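Side-chain contacts in circadian oscillation regulator (Nostoc sp., PDB 1R5Q), which probably stimulates autophosphorylation of KaiC as a component of the KaiABC oscillator, the main circadian regulator of cyanobacteria: residues 17-20 with 21-25; 6-9 with 10-14. All coordinates share one frame; numbering follows the deposited sequence.

Contact 1 (17-20 with 21-25); sequences DYRQ and ILLSY
I21 opens the second half of this helical segment: its N reaches D17 O at 3.1 Å, and its CG1 branch, beside the backbone N, folds back over the same carbonyl, 3.5 Å from D17 O. L22 N makes the straighter bond, 2.9 Å to Y18 O with an N-H...O angle of 168°. Its side chain leans obliquely on the Y18 ring, where CD1 lies 3.6 Å from Y18 CE2; a chi1 of -167° places that ring anti to the Y18 backbone N. Cutting L22 back to an alanine is likely to strip the Y18 ring of its CD1 and CG contacts and open a gap beside CE2 and CD2. L23 runs alongside R19, pointing the same way, with L23 CD1 4.0 Å from R19 CG, while L23 N bonds R19 O. S24 turns OG back on the helix to donate to Q20 O (3.2 Å); S24 N adds only a weak bond to that oxygen, so the hydroxyl gives it a second donor. The segment belongs to helix 8-24 of a four-helix bundle: I21 packs on helix 33-45, L22 and L23 meet F64 of helix 50-67, and Y18 reaches H57 through its hydroxyl and touches T84 and I88 of helix 82-100.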
loop_
_atom_site.group_PDB
_atom_site.type_symbol
_atom_site.label_atom_id
_atom_site.label_comp_id
_atom_site.label_asym_id
_atom_site.label_seq_id
_atom_site.Cartn_x
_atom_site.Cartn_y
_atom_site.Cartn_z
ATOM N N ASP A 17 -4.053 -0.659 -6.320
ATOM C CA ASP A 17 -2.913 0.244 -6.488
ATOM C C ASP A 17 -1.662 -0.251 -5.752
ATOM O O ASP A 17 -0.540 -0.159 -6.280
ATOM C CB ASP A 17 -3.276 1.642 -5.978
ATOM C CG ASP A 17 -4.375 2.324 -6.820
ATOM O OD1 ASP A 17 -4.931 3.328 -6.345
ATOM O OD2 ASP A 17 -4.673 1.871 -7.949
ATOM N N TYR A 18 -1.871 -0.764 -4.539
ATOM C CA TYR A 18 -0.792 -1.259 -3.692
ATOM C C TYR A 18 -0.191 -2.507 -4.323
ATOM O O TYR A 18 1.014 -2.724 -4.234
ATOM C CB TYR A 18 -1.310 -1.598 -2.285
ATOM C CG TYR A 18 -0.205 -1.818 -1.258
ATOM C CD1 TYR A 18 0.522 -0.740 -0.751
ATOM C CD2 TYR A 18 0.147 -3.106 -0.837
ATOM C CE1 TYR A 18 1.587 -0.939 0.158
ATOM C CE2 TYR A 18 1.204 -3.316 0.057
ATOM C CZ TYR A 18 1.916 -2.218 0.553
ATOM O OH TYR A 18 2.935 -2.402 1.448
ATOM N N ARG A 19 -1.035 -3.326 -4.951
ATOM C CA ARG A 19 -0.553 -4.544 -5.614
ATOM C C ARG A 19 0.479 -4.131 -6.671
ATOM O O ARG A 19 1.567 -4.697 -6.750
ATOM C CB ARG A 19 -1.710 -5.299 -6.291
ATOM C CG ARG A 19 -1.237 -6.493 -7.129
ATOM C CD ARG A 19 -2.366 -7.151 -7.916
ATOM N NE ARG A 19 -3.321 -7.833 -7.050
ATOM C CZ ARG A 19 -4.567 -7.410 -6.851
ATOM N NH1 ARG A 19 -4.997 -6.307 -7.466
ATOM N NH2 ARG A 19 -5.380 -8.083 -6.038
ATOM N N GLN A 20 0.129 -3.140 -7.484
ATOM C CA GLN A 20 1.042 -2.652 -8.513
ATOM C C GLN A 20 2.341 -2.065 -7.916
ATOM O O GLN A 20 3.403 -2.150 -8.539
ATOM C CB GLN A 20 0.333 -1.620 -9.404
ATOM C CG GLN A 20 -0.750 -2.220 -10.348
ATOM C CD GLN A 20 -0.270 -3.472 -11.112
ATOM O OE1 GLN A 20 0.817 -3.482 -11.709
ATOM N NE2 GLN A 20 -1.087 -4.536 -11.093
ATOM N N ILE A 21 2.272 -1.480 -6.714
ATOM C CA ILE A 21 3.484 -0.938 -6.078
ATOM C C ILE A 21 4.371 -2.118 -5.666
ATOM O O ILE A 21 5.588 -2.120 -5.903
ATOM C CB ILE A 21 3.143 -0.076 -4.810
ATOM C CG1 ILE A 21 2.494 1.242 -5.243
ATOM C CG2 ILE A 21 4.435 0.194 -3.969
ATOM C CD1 ILE A 21 1.766 1.993 -4.117
ATOM N N LEU A 22 3.779 -3.129 -5.047
ATOM C CA LEU A 22 4.566 -4.286 -4.650
ATOM C C LEU A 22 5.250 -4.941 -5.875
ATOM O O LEU A 22 6.442 -5.199 -5.850
ATOM C CB LEU A 22 3.679 -5.327 -3.961
ATOM C CG LEU A 22 3.143 -5.013 -2.555
ATOM C CD1 LEU A 22 2.069 -6.023 -2.160
ATOM C CD2 LEU A 22 4.292 -5.023 -1.555
ATOM N N LEU A 23 4.481 -5.194 -6.934
ATOM C CA LEU A 23 5.010 -5.846 -8.128
ATOM C C LEU A 23 6.041 -5.034 -8.899
ATOM O O LEU A 23 6.763 -5.578 -9.742
ATOM C CB LEU A 23 3.859 -6.257 -9.055
ATOM C CG LEU A 23 2.903 -7.279 -8.408
ATOM C CD1 LEU A 23 1.800 -7.705 -9.386
ATOM C CD2 LEU A 23 3.716 -8.485 -7.943
ATOM N N SER A 24 6.125 -3.734 -8.645
ATOM C CA SER A 24 7.136 -2.962 -9.347
ATOM C C SER A 24 8.168 -2.418 -8.369
ATOM O O SER A 24 9.106 -1.732 -8.775
ATOM C CB SER A 24 6.493 -1.804 -10.095
ATOM O OG SER A 24 6.188 -0.769 -9.195
ATOM N N TYR A 25 8.019 -2.748 -7.085
ATOM C CA TYR A 25 8.916 -2.210 -6.068
ATOM C C TYR A 25 10.404 -2.503 -6.222
ATOM O O TYR A 25 11.255 -1.666 -5.894
ATOM C CB TYR A 25 8.504 -2.668 -4.671
ATOM C CG TYR A 25 9.170 -1.827 -3.599
ATOM C CD1 TYR A 25 8.698 -0.538 -3.305
ATOM C CD2 TYR A 25 10.299 -2.289 -2.908
ATOM C CE1 TYR A 25 9.328 0.263 -2.365
ATOM C CE2 TYR A 25 10.934 -1.480 -1.950
ATOM C CZ TYR A 25 10.440 -0.210 -1.696
ATOM O OH TYR A 25 11.087 0.610 -0.811
#

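Contact 2 (6-9 with 10-14); sequences DQQI and LLQQL
Q8 meets L11 and Q12 with its side-chain amide, near the start of a helix at the protein surface. From CB the chain sets CG beside the backbone N (chi1 -73°) and bends again at chi2; CB and CG serve as the stalk, and it is the amide at the end that swings back over the following turn. There NE2 comes to 3.8 Å from L11 CD1, and OE1 lies 4.0 Å from L11 CB, so the amide crosses the leucine obliquely in van der Waals contact. The same OE1 is also 4.0 Å from Q12 OE1, the two amide planes being 36° apart, with no hydrogen bond between them. Behind this pair, Q12 N bonds Q8 O at 3.0 Å, and Q12 CB and CG rest on that carbonyl. L11 N bonds Q7 O, nearly straight at 175°. On another flank Q13 runs beside I9, its CG 3.2 Å from I9 O. The helix start is capped by D6: Q8 N donates to D6 OD2 from above the carboxylate plane, a capping bond that satisfies an early amide. This first part of helix 8-24 is largely exposed: I9 touches E4 and L10 touches A46 in loops, while L14, farther along, packs into F39, A42 and V43 of helix 33-45.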
loop_
_atom_site.group_PDB
_atom_site.type_symbol
_atom_site.label_atom_id
_atom_site.label_comp_id
_atom_site.label_asym_id
_atom_site.label_seq_id
_atom_site.Cartn_x
_atom_site.Cartn_y
_atom_site.Cartn_z
ATOM N N ASP A 6 -20.489 1.778 -1.220
ATOM C CA ASP A 6 -19.815 2.205 0.022
ATOM C C ASP A 6 -18.271 2.300 0.048
ATOM O O ASP A 6 -17.622 2.484 -0.978
ATOM C CB ASP A 6 -20.256 1.278 1.160
ATOM C CG ASP A 6 -19.804 -0.160 0.938
ATOM O OD1 ASP A 6 -20.154 -1.032 1.759
ATOM O OD2 ASP A 6 -19.091 -0.416 -0.061
ATOM N N GLN A 7 -17.702 2.159 1.248
ATOM C CA GLN A 7 -16.249 2.253 1.458
ATOM C C GLN A 7 -15.420 1.242 0.658
ATOM O O GLN A 7 -14.292 1.538 0.240
ATOM C CB GLN A 7 -15.909 2.116 2.953
ATOM C CG GLN A 7 -16.099 0.719 3.526
ATOM C CD GLN A 7 -15.866 0.650 5.034
ATOM O OE1 GLN A 7 -15.807 -0.437 5.619
ATOM N NE2 GLN A 7 -15.736 1.810 5.672
ATOM N N GLN A 8 -15.973 0.054 0.445
ATOM C CA GLN A 8 -15.268 -0.975 -0.301
ATOM C C GLN A 8 -14.863 -0.541 -1.704
ATOM O O GLN A 8 -13.894 -1.063 -2.250
ATOM C CB GLN A 8 -16.106 -2.257 -0.369
ATOM C CG GLN A 8 -16.171 -3.007 0.958
ATOM C CD GLN A 8 -14.795 -3.210 1.587
ATOM O OE1 GLN A 8 -13.805 -3.508 0.895
ATOM N NE2 GLN A 8 -14.727 -3.063 2.912
ATOM N N ILE A 9 -15.598 0.400 -2.299
ATOM C CA ILE A 9 -15.242 0.865 -3.639
ATOM C C ILE A 9 -13.807 1.412 -3.634
ATOM O O ILE A 9 -12.984 1.039 -4.469
ATOM C CB ILE A 9 -16.213 1.964 -4.155
ATOM C CG1 ILE A 9 -17.570 1.332 -4.491
ATOM C CG2 ILE A 9 -15.634 2.642 -5.411
ATOM C CD1 ILE A 9 -18.539 2.282 -5.171
ATOM N N LEU A 10 -13.504 2.277 -2.672
ATOM C CA LEU A 10 -12.169 2.855 -2.581
ATOM C C LEU A 10 -11.139 1.871 -2.041
ATOM O O LEU A 10 -10.021 1.795 -2.558
ATOM C CB LEU A 10 -12.182 4.110 -1.708
ATOM C CG LEU A 10 -10.795 4.673 -1.397
ATOM C CD1 LEU A 10 -10.066 5.052 -2.691
ATOM C CD2 LEU A 10 -10.958 5.882 -0.473
ATOM N N LEU A 11 -11.506 1.123 -1.005
ATOM C CA LEU A 11 -10.572 0.168 -0.416
ATOM C C LEU A 11 -10.093 -0.886 -1.418
ATOM O O LEU A 11 -8.969 -1.394 -1.293
ATOM C CB LEU A 11 -11.183 -0.517 0.813
ATOM C CG LEU A 11 -11.460 0.358 2.053
ATOM C CD1 LEU A 11 -11.920 -0.522 3.233
ATOM C CD2 LEU A 11 -10.192 1.118 2.444
ATOM N N GLN A 12 -10.935 -1.227 -2.399
ATOM C CA GLN A 12 -10.542 -2.213 -3.412
ATOM C C GLN A 12 -9.616 -1.563 -4.433
ATOM O O GLN A 12 -8.665 -2.193 -4.923
ATOM C CB GLN A 12 -11.770 -2.821 -4.114
ATOM C CG GLN A 12 -12.439 -3.942 -3.315
ATOM C CD GLN A 12 -11.452 -5.028 -2.869
ATOM O OE1 GLN A 12 -11.288 -5.293 -1.666
ATOM N NE2 GLN A 12 -10.789 -5.658 -3.834
ATOM N N GLN A 13 -9.883 -0.301 -4.753
ATOM C CA GLN A 13 -9.028 0.427 -5.684
ATOM C C GLN A 13 -7.634 0.582 -5.039
ATOM O O GLN A 13 -6.607 0.403 -5.697
ATOM C CB GLN A 13 -9.618 1.809 -5.997
ATOM C CG GLN A 13 -10.911 1.767 -6.835
ATOM C CD GLN A 13 -11.513 3.148 -7.113
ATOM O OE1 GLN A 13 -12.470 3.275 -7.883
ATOM N NE2 GLN A 13 -10.960 4.185 -6.478
ATOM N N LEU A 14 -7.608 0.923 -3.749
ATOM C CA LEU A 14 -6.341 1.088 -3.042
ATOM C C LEU A 14 -5.562 -0.219 -3.008
ATOM O O LEU A 14 -4.349 -0.222 -3.182
ATOM C CB LEU A 14 -6.590 1.597 -1.617
ATOM C CG LEU A 14 -7.083 3.042 -1.600
ATOM C CD1 LEU A 14 -7.503 3.430 -0.184
ATOM C CD2 LEU A 14 -5.988 3.948 -2.124
#

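How the contacts relate
From the N terminus the chain enters contact 2 (6-9 with 10-14) at the capped start of helix 8-24, then runs without a break in the helix into contact 1 (17-20 with 21-25) near its other end. The two are in series, neither nesting nor crossing, with centres about 17 Å apart, and each joins residues about one helical turn apart, closing no longer loop. Contact 2 lies on the surface, while contact 1 is partly buried. Helix 33-45 is shared: L14 meets it from contact 2 and I21 from contact 1, both through F39. Contact 1 also packs on helices 50-67 and 82-100, joining the C-terminal half of helix 8-24 to the bundle.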